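Local coordinates for ABC transporter, substrate-binding protein (Clostridium perfringens, PDB 4EDP) that probably captures a small solute outside the cell and hands it to the membrane part of an ABC importer, as solute-binding proteins of this kind do, at residues N121-S126 with V324-V329; G133-N139 with L262-N268; L287-E293 with V304-L310; A296-S302 with E314-T319. All blocks are in the same frame, centred on the assembly; numbering follows the deposited sequence. Where two conformers were deposited one is given.

Contact 1 of 4, residues N121-S126 with V324-V329; sequences NEKAKS and VDNAKV
Lys123 carries most of this contact by running past the turn that follows helix 322-325. Its CG rests on the carbonyl of Val324, 3.3 Å from Val324 O, and NZ ends 3.0 Å from Ala327 O in a weak hydrogen bond. The chain gets there by a turn about CB-CG (chi2 -59°), after which it runs straight to NZ. A water 2.7 Å from Lys123 NZ passes a hydrogen bond on to Asp325 O. The side chains of Val324 and Lys123 run antiparallel past one another, with Lys123 CG 4.0 Å from Val324 CG1, while Val324 CG1 lies 3.9 Å from Asn121 ND2. At the other end Val329 CG1 packs on Lys123 CB. Behind this shell, Asn121 OD1 accepts from Ala124 N, an Asx motif with an N-H...O angle of 169°, and Ser126 OG donates to Lys123 O over 2.7 Å. Leu262 of the neighbouring strand lies against both Lys123 and Ala327. Lys123 NZ thus meets Ala327 O directly and Asp325 O through a water, oxygens that would probably favour the charged ammonium.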
loop_
_atom_site.group_PDB
_atom_site.type_symbol
_atom_site.label_atom_id
_atom_site.label_comp_id
_atom_site.label_asym_id
_atom_site.label_seq_id
_atom_site.Cartn_x
_atom_site.Cartn_y
_atom_site.Cartn_z
ATOM N N ASN A 121 14.439 1.439 4.342
ATOM C CA ASN A 121 14.159 2.314 5.476
ATOM C C ASN A 121 13.612 1.431 6.606
ATOM O O ASN A 121 13.182 0.312 6.352
ATOM C CB ASN A 121 13.248 3.484 5.083
ATOM C CG ASN A 121 11.876 3.054 4.635
ATOM O OD1 ASN A 121 11.155 2.361 5.360
ATOM N ND2 ASN A 121 11.457 3.552 3.468
ATOM N N GLU A 122 13.657 1.928 7.841
ATOM C CA GLU A 122 13.246 1.143 8.997
ATOM C C GLU A 122 11.822 0.598 8.914
ATOM O O GLU A 122 11.573 -0.524 9.350
ATOM C CB GLU A 122 13.388 1.962 10.271
ATOM C CG GLU A 122 13.083 1.146 11.514
ATOM C CD GLU A 122 13.031 1.966 12.771
ATOM O OE1 GLU A 122 13.622 3.058 12.785
ATOM O OE2 GLU A 122 12.398 1.499 13.754
ATOM N N LYS A 123 10.881 1.372 8.378
ATOM C CA LYS A 123 9.509 0.871 8.252
ATOM C C LYS A 123 9.401 -0.306 7.265
ATOM O O LYS A 123 8.742 -1.316 7.559
ATOM C CB LYS A 123 8.538 1.981 7.850
ATOM C CG LYS A 123 8.533 3.157 8.772
ATOM C CD LYS A 123 8.179 2.812 10.177
ATOM C CE LYS A 123 8.318 4.045 11.048
ATOM N NZ LYS A 123 8.075 3.727 12.457
ATOM N N ALA A 124 10.026 -0.160 6.101
ATOM C CA ALA A 124 10.015 -1.208 5.076
ATOM C C ALA A 124 10.725 -2.469 5.603
ATOM O O ALA A 124 10.387 -3.588 5.206
ATOM C CB ALA A 124 10.662 -0.678 3.744
ATOM N N LYS A 125 11.702 -2.304 6.489
ATOM C CA LYS A 125 12.402 -3.466 7.045
ATOM C C LYS A 125 11.486 -4.381 7.857
ATOM O O LYS A 125 11.831 -5.523 8.135
ATOM C CB LYS A 125 13.667 -3.058 7.798
ATOM C CG LYS A 125 14.815 -2.754 6.852
ATOM C CD LYS A 125 16.041 -2.225 7.581
ATOM C CE LYS A 125 17.227 -2.101 6.638
ATOM N NZ LYS A 125 18.427 -1.473 7.275
ATOM N N SER A 126 10.300 -3.901 8.223
ATOM C CA SER A 126 9.337 -4.789 8.878
ATOM C C SER A 126 9.037 -6.020 7.974
ATOM O O SER A 126 8.776 -7.115 8.475
ATOM C CB SER A 126 8.051 -4.026 9.202
ATOM O OG SER A 126 7.408 -3.580 8.020
ATOM N N VAL A 324 7.697 9.166 6.452
ATOM C CA VAL A 324 7.905 7.725 6.568
ATOM C C VAL A 324 8.425 7.345 7.952
ATOM O O VAL A 324 7.966 6.367 8.519
ATOM C CB VAL A 324 8.891 7.187 5.493
ATOM C CG1 VAL A 324 9.183 5.699 5.732
ATOM C CG2 VAL A 324 8.313 7.421 4.089
ATOM N N ASP A 325 9.355 8.132 8.482
ATOM C CA ASP A 325 9.996 7.874 9.793
ATOM C C ASP A 325 8.994 7.774 10.957
ATOM O O ASP A 325 9.215 7.026 11.930
ATOM C CB ASP A 325 10.989 8.994 10.155
ATOM C CG ASP A 325 11.983 9.347 9.026
ATOM O OD1 ASP A 325 12.052 8.640 7.995
ATOM O OD2 ASP A 325 12.690 10.375 9.175
ATOM N N ASN A 326 7.904 8.536 10.863
ATOM C CA ASN A 326 6.918 8.584 11.932
ATOM C C ASN A 326 5.669 7.720 11.657
ATOM O O ASN A 326 4.712 7.713 12.447
ATOM C CB ASN A 326 6.472 10.032 12.104
ATOM C CG ASN A 326 5.772 10.263 13.419
ATOM O OD1 ASN A 326 6.228 9.789 14.456
ATOM N ND2 ASN A 326 4.688 11.024 13.397
ATOM N N ALA A 327 5.680 7.001 10.534
ATOM C CA ALA A 327 4.526 6.209 10.123
ATOM C C ALA A 327 4.350 4.912 10.870
ATOM O O ALA A 327 5.280 4.393 11.484
ATOM C CB ALA A 327 4.594 5.893 8.607
ATOM N N LYS A 328 3.128 4.409 10.778
ATOM C CA LYS A 328 2.716 3.155 11.366
ATOM C C LYS A 328 2.547 2.112 10.273
ATOM O O LYS A 328 2.196 2.443 9.132
ATOM C CB LYS A 328 1.424 3.362 12.131
ATOM C CG LYS A 328 1.647 4.230 13.362
ATOM C CD LYS A 328 0.417 4.555 14.146
ATOM C CE LYS A 328 0.861 5.512 15.271
ATOM N NZ LYS A 328 -0.187 6.179 16.014
ATOM N N VAL A 329 2.868 0.856 10.591
ATOM C CA VAL A 329 2.691 -0.237 9.632
ATOM C C VAL A 329 1.660 -1.228 10.174
ATOM O O VAL A 329 1.466 -1.342 11.384
ATOM C CB VAL A 329 4.002 -0.972 9.297
ATOM C CG1 VAL A 329 5.027 0.015 8.638
ATOM C CG2 VAL A 329 4.580 -1.612 10.524
HETATM O O HOH W 1 11.609 5.013 11.381
HETATM O O HOH W 2 8.161 5.520 14.526
#

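Contact 2 of 4, residues G133-N139 with L262-N268; sequences GPAYTLN and LNFNTIN
Phe264 and Leu138 sit on the same sheet face, where Leu138 CB comes 3.7 Å from Phe264 CD1 and Ala135 CB approaches the same ring atom. Thr137 O lies at the ring's edge, in its plane. On the opposite face, Asn139 and Asn263 turn their amides 52° apart, and Asn139 ND2 donates to Asn263 OD1 at 3.1 Å, with Asn263 OD1 close to the plane of the Asn139 amide. Thr137 and Asn265 share that face and run alongside each other in the same direction. Tyr136, with CG tucked between its backbone N and carbonyl carbon (chi1 66°), brings its ring back alongside strand 262-268, obliquely: Tyr136 CD1 meets Ile267 CG1 at 3.5 Å, and Thr137 CG2 lies above one ring face, toward the rim. Beyond it, Gly133 N donates to Asn268 OD1 at 2.8 Å from above the carbonyl plane, and one water joins Gly133 O, Thr266 OG1 and Asn268 ND2. The backbones pair antiparallel through Tyr136 N to Asn265 O (3.0 Å) and a reciprocal pair between Asn139 and Asn263. The register slips by one between Ala135 and Thr137, a beta bulge where the chain turns a corner. The pair joins strands of both lobes, consistent with the interlobe crossover of the two-lobed periplasmic-binding-protein fold.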
loop_
_atom_site.group_PDB
_atom_site.type_symbol
_atom_site.label_atom_id
_atom_site.label_comp_id
_atom_site.label_asym_id
_atom_site.label_seq_id
_atom_site.Cartn_x
_atom_site.Cartn_y
_atom_site.Cartn_z
ATOM N N GLY A 133 8.995 -12.256 1.213
ATOM C CA GLY A 133 9.321 -11.229 0.257
ATOM C C GLY A 133 9.383 -9.824 0.805
ATOM O O GLY A 133 8.522 -9.425 1.564
ATOM N N PRO A 134 10.395 -9.054 0.394
ATOM C CA PRO A 134 10.505 -7.693 0.921
ATOM C C PRO A 134 9.652 -6.677 0.174
ATOM O O PRO A 134 9.290 -6.896 -1.000
ATOM C CB PRO A 134 11.979 -7.349 0.670
ATOM C CG PRO A 134 12.326 -8.104 -0.568
ATOM C CD PRO A 134 11.495 -9.378 -0.525
ATOM N N ALA A 135 9.318 -5.582 0.850
ATOM C CA ALA A 135 8.649 -4.470 0.170
ATOM C C ALA A 135 9.640 -3.869 -0.811
ATOM O O ALA A 135 10.794 -3.704 -0.460
ATOM C CB ALA A 135 8.254 -3.376 1.155
ATOM N N TYR A 136 9.187 -3.520 -2.016
ATOM C CA TYR A 136 10.037 -2.825 -2.993
ATOM C C TYR A 136 9.517 -1.379 -3.200
ATOM O O TYR A 136 10.180 -0.554 -3.850
ATOM C CB TYR A 136 10.100 -3.561 -4.358
ATOM C CG TYR A 136 8.780 -3.568 -5.071
ATOM C CD1 TYR A 136 7.819 -4.526 -4.776
ATOM C CD2 TYR A 136 8.452 -2.566 -5.980
ATOM C CE1 TYR A 136 6.583 -4.508 -5.385
ATOM C CE2 TYR A 136 7.219 -2.551 -6.609
ATOM C CZ TYR A 136 6.291 -3.520 -6.305
ATOM O OH TYR A 136 5.047 -3.496 -6.908
ATOM N N THR A 137 8.309 -1.091 -2.709
ATOM C CA THR A 137 7.732 0.236 -2.792
ATOM C C THR A 137 6.750 0.378 -1.643
ATOM O O THR A 137 6.352 -0.626 -1.009
ATOM C CB THR A 137 7.010 0.491 -4.143
ATOM O OG1 THR A 137 6.706 1.879 -4.289
ATOM C CG2 THR A 137 5.693 -0.336 -4.235
ATOM N N LEU A 138 6.347 1.615 -1.382
ATOM C CA LEU A 138 5.398 1.923 -0.321
ATOM C C LEU A 138 4.476 3.044 -0.763
ATOM O O LEU A 138 4.759 3.745 -1.733
ATOM C CB LEU A 138 6.141 2.317 0.970
ATOM C CG LEU A 138 6.991 3.599 0.952
ATOM C CD1 LEU A 138 6.137 4.877 1.074
ATOM C CD2 LEU A 138 8.005 3.583 2.106
ATOM N N ASN A 139 3.373 3.190 -0.045
ATOM C CA ASN A 139 2.377 4.229 -0.249
ATOM C C ASN A 139 1.901 4.666 1.143
ATOM O O ASN A 139 2.084 3.929 2.132
ATOM C CB ASN A 139 1.151 3.714 -0.992
ATOM C CG ASN A 139 1.486 3.103 -2.333
ATOM O OD1 ASN A 139 2.139 3.727 -3.170
ATOM N ND2 ASN A 139 0.994 1.901 -2.563
ATOM N N LEU A 262 1.305 3.294 6.419
ATOM C CA LEU A 262 1.883 2.878 5.163
ATOM C C LEU A 262 1.304 1.560 4.696
ATOM O O LEU A 262 0.763 0.782 5.494
ATOM C CB LEU A 262 3.389 2.634 5.327
ATOM C CG LEU A 262 4.222 3.757 5.930
ATOM C CD1 LEU A 262 5.701 3.335 6.032
ATOM C CD2 LEU A 262 4.036 5.029 5.131
ATOM N N ASN A 263 1.385 1.336 3.391
ATOM C CA ASN A 263 1.081 0.027 2.810
ATOM C C ASN A 263 2.238 -0.249 1.832
ATOM O O ASN A 263 2.876 0.690 1.342
ATOM C CB ASN A 263 -0.301 -0.097 2.187
ATOM C CG ASN A 263 -0.511 0.803 1.015
ATOM O OD1 ASN A 263 -0.151 0.468 -0.123
ATOM N ND2 ASN A 263 -1.177 1.930 1.260
ATOM N N PHE A 264 2.526 -1.524 1.612
ATOM C CA PHE A 264 3.636 -1.944 0.753
ATOM C C PHE A 264 3.210 -2.918 -0.332
ATOM O O PHE A 264 2.203 -3.610 -0.187
ATOM C CB PHE A 264 4.660 -2.733 1.602
ATOM C CG PHE A 264 5.187 -1.984 2.818
ATOM C CD1 PHE A 264 6.064 -0.931 2.671
ATOM C CD2 PHE A 264 4.824 -2.356 4.090
ATOM C CE1 PHE A 264 6.550 -0.230 3.769
ATOM C CE2 PHE A 264 5.315 -1.659 5.190
ATOM C CZ PHE A 264 6.163 -0.590 5.024
ATOM N N ASN A 265 4.000 -2.978 -1.406
ATOM C CA ASN A 265 3.877 -4.018 -2.409
ATOM C C ASN A 265 5.197 -4.767 -2.225
ATOM O O ASN A 265 6.237 -4.151 -1.991
ATOM C CB ASN A 265 3.732 -3.494 -3.836
ATOM C CG ASN A 265 2.427 -2.748 -4.043
ATOM O OD1 ASN A 265 1.447 -2.972 -3.323
ATOM N ND2 ASN A 265 2.398 -1.888 -5.042
ATOM N N THR A 266 5.164 -6.087 -2.338
ATOM C CA THR A 266 6.342 -6.895 -2.115
ATOM C C THR A 266 6.635 -7.839 -3.267
ATOM O O THR A 266 5.792 -8.051 -4.130
ATOM C CB THR A 266 6.147 -7.779 -0.854
ATOM O OG1 THR A 266 5.141 -8.769 -1.095
ATOM C CG2 THR A 266 5.776 -6.939 0.379
ATOM N N ILE A 267 7.837 -8.413 -3.267
ATOM C CA ILE A 267 8.222 -9.400 -4.285
ATOM C C ILE A 267 8.635 -10.669 -3.552
ATOM O O ILE A 267 9.499 -10.631 -2.666
ATOM C CB ILE A 267 9.430 -8.974 -5.153
ATOM C CG1 ILE A 267 9.243 -7.584 -5.732
ATOM C CG2 ILE A 267 9.688 -10.017 -6.268
ATOM C CD1 ILE A 267 10.484 -7.037 -6.437
ATOM N N ASN A 268 8.006 -11.778 -3.921
ATOM C CA ASN A 268 8.286 -13.095 -3.360
ATOM C C ASN A 268 8.838 -14.073 -4.385
ATOM O O ASN A 268 8.607 -13.926 -5.605
ATOM C CB ASN A 268 6.991 -13.677 -2.787
ATOM C CG ASN A 268 6.717 -13.191 -1.411
ATOM O OD1 ASN A 268 7.255 -13.742 -0.449
ATOM N ND2 ASN A 268 5.853 -12.165 -1.287
HETATM O O HOH W 3 5.817 -10.406 1.145
#

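Contact 3 of 4, residues L287-E293 with V304-L310; sequences LSKEVQE and VNKEVKL
Two side-chain oxygens of helix 289-299 do most of the hydrogen bonding here. Gln292 OE1 takes Val304 N at 2.7 Å, in the carbonyl plane, and Asn305 N at 3.1 Å from well above that plane; a bend at chi2 (-88°) turns the amide toward the loop. Glu293 OE2 accepts Lys309 N at 2.9 Å on its anti side, and Lys289 NZ reaches it on the syn side from the opposite face, closing a salt bridge of 2.8 Å. In return, Asn305 ND2 donates almost straight (170°) to Leu287 O, while Asn305 OD1 takes Glu307 N in an Asx turn. Nonpolar contacts fill in between: in the conformer given, Val308 lies against the aliphatic parts of Gln292 and Glu293, and Leu287 CD2 meets Val304 CG2. Gln292 NE2 is held by Tyr136 O and Ala286 O, which fixes the amide's rotation. Backbone N-H groups of the loop are thus paired with side-chain oxygens of the helix, and the double grip on Glu293 OE2 probably stabilises its negative charge.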
loop_
_atom_site.group_PDB
_atom_site.type_symbol
_atom_site.label_atom_id
_atom_site.label_comp_id
_atom_site.label_asym_id
_atom_site.label_seq_id
_atom_site.Cartn_x
_atom_site.Cartn_y
_atom_site.Cartn_z
ATOM N N LEU A 287 15.699 -3.739 -5.427
ATOM C CA LEU A 287 15.946 -2.962 -4.220
ATOM C C LEU A 287 17.152 -2.037 -4.348
ATOM O O LEU A 287 17.387 -1.224 -3.463
ATOM C CB LEU A 287 16.155 -3.897 -3.006
ATOM C CG LEU A 287 14.964 -4.751 -2.544
ATOM C CD1 LEU A 287 15.311 -5.720 -1.362
ATOM C CD2 LEU A 287 13.797 -3.860 -2.168
ATOM N N SER A 288 17.891 -2.137 -5.452
ATOM C CA SER A 288 19.086 -1.313 -5.646
ATOM C C SER A 288 18.738 0.173 -5.758
ATOM O O SER A 288 17.657 0.548 -6.217
ATOM C CB SER A 288 19.884 -1.764 -6.878
ATOM O OG SER A 288 19.201 -1.517 -8.102
ATOM N N LYS A 289 19.683 1.014 -5.360
ATOM C CA LYS A 289 19.493 2.455 -5.400
ATOM C C LYS A 289 19.125 2.935 -6.811
ATOM O O LYS A 289 18.203 3.724 -6.973
ATOM C CB LYS A 289 20.759 3.141 -4.891
ATOM C CG LYS A 289 20.784 4.672 -5.000
ATOM C CD LYS A 289 22.133 5.217 -4.482
ATOM C CE LYS A 289 22.296 6.709 -4.715
ATOM N NZ LYS A 289 22.284 7.031 -6.179
ATOM N N GLU A 290 19.820 2.428 -7.822
ATOM C CA GLU A 290 19.554 2.836 -9.203
ATOM C C GLU A 290 18.135 2.475 -9.660
ATOM O O GLU A 290 17.439 3.313 -10.216
ATOM C CB GLU A 290 20.595 2.264 -10.169
ATOM C CG GLU A 290 20.344 2.691 -11.627
ATOM C CD GLU A 290 21.379 2.168 -12.620
ATOM O OE1 GLU A 290 21.164 2.343 -13.841
ATOM O OE2 GLU A 290 22.398 1.586 -12.189
ATOM N N VAL A 291 17.694 1.244 -9.420
ATOM C CA VAL A 291 16.348 0.843 -9.849
ATOM C C VAL A 291 15.248 1.585 -9.058
ATOM O O VAL A 291 14.208 1.957 -9.608
ATOM C CB VAL A 291 16.160 -0.671 -9.782
ATOM C CG1 VAL A 291 14.731 -1.046 -10.144
ATOM C CG2 VAL A 291 17.165 -1.370 -10.715
ATOM N N GLN A 292 15.477 1.776 -7.767
ATOM C CA GLN A 292 14.552 2.527 -6.911
ATOM C C GLN A 292 14.422 3.987 -7.412
ATOM O O GLN A 292 13.326 4.560 -7.410
ATOM C CB GLN A 292 15.052 2.439 -5.463
ATOM C CG GLN A 292 14.904 1.029 -4.847
ATOM C CD GLN A 292 13.548 0.798 -4.182
ATOM O OE1 GLN A 292 13.097 1.631 -3.402
ATOM N NE2 GLN A 292 12.935 -0.359 -4.431
ATOM N N GLU A 293 15.529 4.594 -7.820
ATOM C CA GLU A 293 15.495 5.962 -8.368
ATOM C C GLU A 293 14.746 5.976 -9.705
ATOM O O GLU A 293 13.869 6.800 -9.918
ATOM C CB GLU A 293 16.912 6.519 -8.559
ATOM C CG GLU A 293 17.625 6.779 -7.244
ATOM C CD GLU A 293 19.058 7.275 -7.384
ATOM O OE1 GLU A 293 19.662 7.132 -8.473
ATOM O OE2 GLU A 293 19.579 7.795 -6.370
ATOM N N VAL A 304 11.719 2.451 -1.203
ATOM C CA VAL A 304 11.969 1.874 0.123
ATOM C C VAL A 304 13.470 1.981 0.435
ATOM O O VAL A 304 13.878 1.796 1.584
ATOM C CB VAL A 304 11.521 0.398 0.260
ATOM C CG1 VAL A 304 9.992 0.271 0.084
ATOM C CG2 VAL A 304 12.272 -0.518 -0.732
ATOM N N ASN A 305 14.293 2.279 -0.578
ATOM C CA ASN A 305 15.724 2.404 -0.384
ATOM C C ASN A 305 16.021 3.811 0.125
ATOM O O ASN A 305 15.782 4.785 -0.581
ATOM C CB ASN A 305 16.480 2.085 -1.699
ATOM C CG ASN A 305 17.989 2.109 -1.542
ATOM O OD1 ASN A 305 18.556 3.021 -0.919
ATOM N ND2 ASN A 305 18.670 1.139 -2.177
ATOM N N LYS A 306 16.531 3.908 1.358
ATOM C CA LYS A 306 16.806 5.206 1.982
ATOM C C LYS A 306 17.972 5.985 1.375
ATOM O O LYS A 306 18.197 7.149 1.742
ATOM C CB LYS A 306 17.019 5.034 3.502
ATOM C CG LYS A 306 18.249 4.278 3.896
ATOM C CD LYS A 306 18.245 3.982 5.400
ATOM C CE LYS A 306 19.435 3.133 5.778
ATOM N NZ LYS A 306 19.514 2.909 7.253
ATOM N N GLU A 307 18.711 5.379 0.458
ATOM C CA GLU A 307 19.853 6.058 -0.145
ATOM C C GLU A 307 19.559 6.784 -1.448
ATOM O O GLU A 307 20.450 7.428 -2.007
ATOM C CB GLU A 307 20.952 5.037 -0.434
ATOM C CG GLU A 307 21.350 4.199 0.772
ATOM C CD GLU A 307 21.946 5.024 1.894
ATOM O OE1 GLU A 307 22.302 6.197 1.645
ATOM O OE2 GLU A 307 22.070 4.494 3.026
ATOM N N VAL A 308 18.318 6.692 -1.922
ATOM C CA VAL A 308 17.894 7.304 -3.191
ATOM C C VAL A 308 17.917 8.840 -3.218
ATOM O O VAL A 308 17.439 9.483 -2.288
ATOM C CB VAL A 308 16.471 6.809 -3.545
ATOM C CG1 VAL A 308 15.861 7.629 -4.667
ATOM C CG2 VAL A 308 16.507 5.327 -3.901
ATOM N N LYS A 309 18.422 9.417 -4.313
ATOM C CA LYS A 309 18.515 10.866 -4.459
ATOM C C LYS A 309 17.390 11.289 -5.413
ATOM O O LYS A 309 17.426 10.908 -6.586
ATOM C CB LYS A 309 19.866 11.242 -5.066
ATOM C CG LYS A 309 20.009 12.716 -5.435
ATOM C CD LYS A 309 21.260 12.957 -6.259
ATOM C CE LYS A 309 21.337 14.408 -6.711
ATOM N NZ LYS A 309 22.478 14.635 -7.645
ATOM N N LEU A 310 16.397 12.028 -4.915
ATOM C CA LEU A 310 15.265 12.507 -5.739
ATOM C C LEU A 310 14.948 13.998 -5.512
ATOM O O LEU A 310 14.969 14.474 -4.377
ATOM C CB LEU A 310 13.998 11.701 -5.444
ATOM C CG LEU A 310 14.005 10.202 -5.759
ATOM C CD1 LEU A 310 12.749 9.516 -5.190
ATOM C CD2 LEU A 310 14.128 9.950 -7.251
#

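Contact 4 of 4, residues A296-S302 with E314-T319; sequences AKALNES and ETKNLT
The end of helix 289-299 meets the loop that leads on to helix 322-325, and Leu318 of that loop packs against the helix end and the residues after it. Its CD2 comes 3.2 Å from Asn300 O, CD1 sits 4.1 Å from Ala296 CB, and CB rests against Ser302 OG. That hydroxyl oxygen accepts a nearly straight hydrogen bond (171°) from Thr319 N, 2.8 Å from Ser302 OG, which fixes the loop just after the leucine. With OG beside its own backbone N (chi1 -66°), Ser302 faces the incoming amide. Leu318 is also the last residue of a type II beta turn that starts at Thr315 and is closed by Leu318 N to Thr315 O. On the helix side, Asn300 leaves helical geometry with a positive phi of 54°, and the chain continues past Leu318 to Ser302. Glu301 CB points away from the loop, and its side chain lies against Tyr136 and Thr137. On the helix itself, Lys297 runs obliquely across Glu314, with Lys297 CE 3.4 Å from Glu314 OE2. Their charged ends form a long salt bridge of 4.0 Å from Lys297 NZ to Glu314 OE2, and a water bridges the two atoms. Glu314 OE1 turns instead to the backbone N of Ser311, while Thr319 OG1 bonds to Ser140 OG and Asp238 OD2.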
loop_
_atom_site.group_PDB
_atom_site.type_symbol
_atom_site.label_atom_id
_atom_site.label_comp_id
_atom_site.label_asym_id
_atom_site.label_seq_id
_atom_site.Cartn_x
_atom_site.Cartn_y
_atom_site.Cartn_z
ATOM N N ALA A 296 10.951 5.455 -9.253
ATOM C CA ALA A 296 10.336 6.604 -8.583
ATOM C C ALA A 296 9.988 7.642 -9.657
ATOM O O ALA A 296 8.891 8.200 -9.697
ATOM C CB ALA A 296 11.310 7.197 -7.594
ATOM N N LYS A 297 10.942 7.865 -10.549
ATOM C CA LYS A 297 10.795 8.843 -11.629
ATOM C C LYS A 297 9.887 8.392 -12.765
ATOM O O LYS A 297 9.052 9.169 -13.251
ATOM C CB LYS A 297 12.173 9.163 -12.208
ATOM C CG LYS A 297 13.159 9.727 -11.196
ATOM C CD LYS A 297 14.540 9.891 -11.796
ATOM C CE LYS A 297 15.549 10.255 -10.728
ATOM N NZ LYS A 297 16.915 10.364 -11.286
ATOM N N ALA A 298 10.048 7.150 -13.212
ATOM C CA ALA A 298 9.284 6.664 -14.359
ATOM C C ALA A 298 7.926 6.066 -14.046
ATOM O O ALA A 298 7.003 6.182 -14.855
ATOM C CB ALA A 298 10.120 5.648 -15.147
ATOM N N LEU A 299 7.798 5.432 -12.884
ATOM C CA LEU A 299 6.558 4.754 -12.522
ATOM C C LEU A 299 5.866 5.288 -11.269
ATOM O O LEU A 299 4.896 4.698 -10.799
ATOM C CB LEU A 299 6.849 3.256 -12.319
ATOM C CG LEU A 299 7.408 2.477 -13.509
ATOM C CD1 LEU A 299 7.840 1.071 -13.084
ATOM C CD2 LEU A 299 6.363 2.433 -14.625
ATOM N N ASN A 300 6.345 6.404 -10.740
ATOM C CA ASN A 300 5.782 6.993 -9.521
ATOM C C ASN A 300 5.715 6.012 -8.355
ATOM O O ASN A 300 4.751 6.009 -7.600
ATOM C CB ASN A 300 4.417 7.640 -9.776
ATOM C CG ASN A 300 4.518 8.802 -10.747
ATOM O OD1 ASN A 300 5.586 9.414 -10.888
ATOM N ND2 ASN A 300 3.424 9.107 -11.426
ATOM N N GLU A 301 6.748 5.181 -8.227
ATOM C CA GLU A 301 6.839 4.235 -7.104
ATOM C C GLU A 301 7.660 4.874 -6.003
ATOM O O GLU A 301 8.824 5.223 -6.212
ATOM C CB GLU A 301 7.466 2.908 -7.525
ATOM C CG GLU A 301 6.584 2.088 -8.452
ATOM C CD GLU A 301 7.211 0.769 -8.880
ATOM O OE1 GLU A 301 8.372 0.478 -8.515
ATOM O OE2 GLU A 301 6.529 0.024 -9.609
ATOM N N SER A 302 7.048 5.056 -4.838
ATOM C CA SER A 302 7.752 5.612 -3.700
ATOM C C SER A 302 8.847 4.606 -3.305
ATOM O O SER A 302 8.595 3.398 -3.210
ATOM C CB SER A 302 6.829 5.849 -2.509
ATOM O OG SER A 302 5.855 6.860 -2.772
ATOM N N GLU A 314 10.329 15.428 -8.562
ATOM C CA GLU A 314 10.287 13.966 -8.678
ATOM C C GLU A 314 9.503 13.273 -7.569
ATOM O O GLU A 314 8.910 12.213 -7.789
ATOM C CB GLU A 314 11.721 13.419 -8.736
ATOM C CG GLU A 314 12.451 13.802 -10.021
ATOM C CD GLU A 314 13.940 13.500 -10.001
ATOM O OE1 GLU A 314 14.497 13.254 -8.917
ATOM O OE2 GLU A 314 14.563 13.531 -11.083
ATOM N N THR A 315 9.469 13.875 -6.387
ATOM C CA THR A 315 8.775 13.259 -5.261
ATOM C C THR A 315 7.367 13.803 -5.080
ATOM O O THR A 315 6.685 13.497 -4.100
ATOM C CB THR A 315 9.592 13.384 -3.973
ATOM O OG1 THR A 315 9.809 14.759 -3.678
ATOM C CG2 THR A 315 10.944 12.689 -4.146
ATOM N N LYS A 316 6.928 14.582 -6.061
ATOM C CA LYS A 316 5.594 15.121 -6.061
ATOM C C LYS A 316 4.629 13.948 -6.132
ATOM O O LYS A 316 4.720 13.080 -7.017
ATOM C CB LYS A 316 5.394 16.053 -7.259
ATOM C CG LYS A 316 4.063 16.782 -7.258
ATOM C CD LYS A 316 3.946 17.752 -8.419
ATOM C CE LYS A 316 4.006 17.043 -9.771
ATOM N NZ LYS A 316 3.876 18.009 -10.901
ATOM N N ASN A 317 3.728 13.905 -5.166
ATOM C CA ASN A 317 2.731 12.840 -5.056
ATOM C C ASN A 317 3.286 11.487 -4.585
ATOM O O ASN A 317 2.563 10.498 -4.516
ATOM C CB ASN A 317 1.926 12.710 -6.343
ATOM C CG ASN A 317 1.184 13.991 -6.688
ATOM O OD1 ASN A 317 0.781 14.760 -5.802
ATOM N ND2 ASN A 317 0.994 14.223 -7.977
ATOM N N LEU A 318 4.572 11.437 -4.269
ATOM C CA LEU A 318 5.128 10.213 -3.716
ATOM C C LEU A 318 5.146 10.384 -2.218
ATOM O O LEU A 318 4.937 11.493 -1.706
ATOM C CB LEU A 318 6.569 9.988 -4.184
ATOM C CG LEU A 318 6.738 9.727 -5.670
ATOM C CD1 LEU A 318 8.185 9.356 -5.943
ATOM C CD2 LEU A 318 5.815 8.624 -6.113
ATOM N N THR A 319 5.390 9.291 -1.508
ATOM C CA THR A 319 5.555 9.356 -0.068
ATOM C C THR A 319 7.063 9.262 0.158
ATOM O O THR A 319 7.680 8.232 -0.111
ATOM C CB THR A 319 4.787 8.261 0.651
ATOM O OG1 THR A 319 3.384 8.587 0.583
ATOM C CG2 THR A 319 5.247 8.182 2.116
HETATM O O HOH W 4 7.983 10.783 -9.829
HETATM O O HOH W 5 16.570 12.605 -12.430
#

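In the fold
Contact 2 lies nearest the middle, its centre about 7 Å from the centre of the chain, and the other three touch it. Lys328 O of contact 1 probably bonds to Leu262 N at 3.0 Å. From contact 3, Gln292 NE2 reaches Tyr136 O at 2.8 Å, and from contact 4 Ser302 O takes up Thr137 OG1 at 2.7 Å. Contacts 3 and 4 share helix 289-299, their centres about 11 Å apart, and Leu310 packs on both Ala296 and Thr315. Val304 O also accepts from Asn121 N, tying contact 3 to contact 1. Bound acetate lies about 3 Å from the Glu301 side chain and about 4 Å from that of Tyr136, nearest atoms; it probably comes from the crystallisation liquor but may mark a pocket.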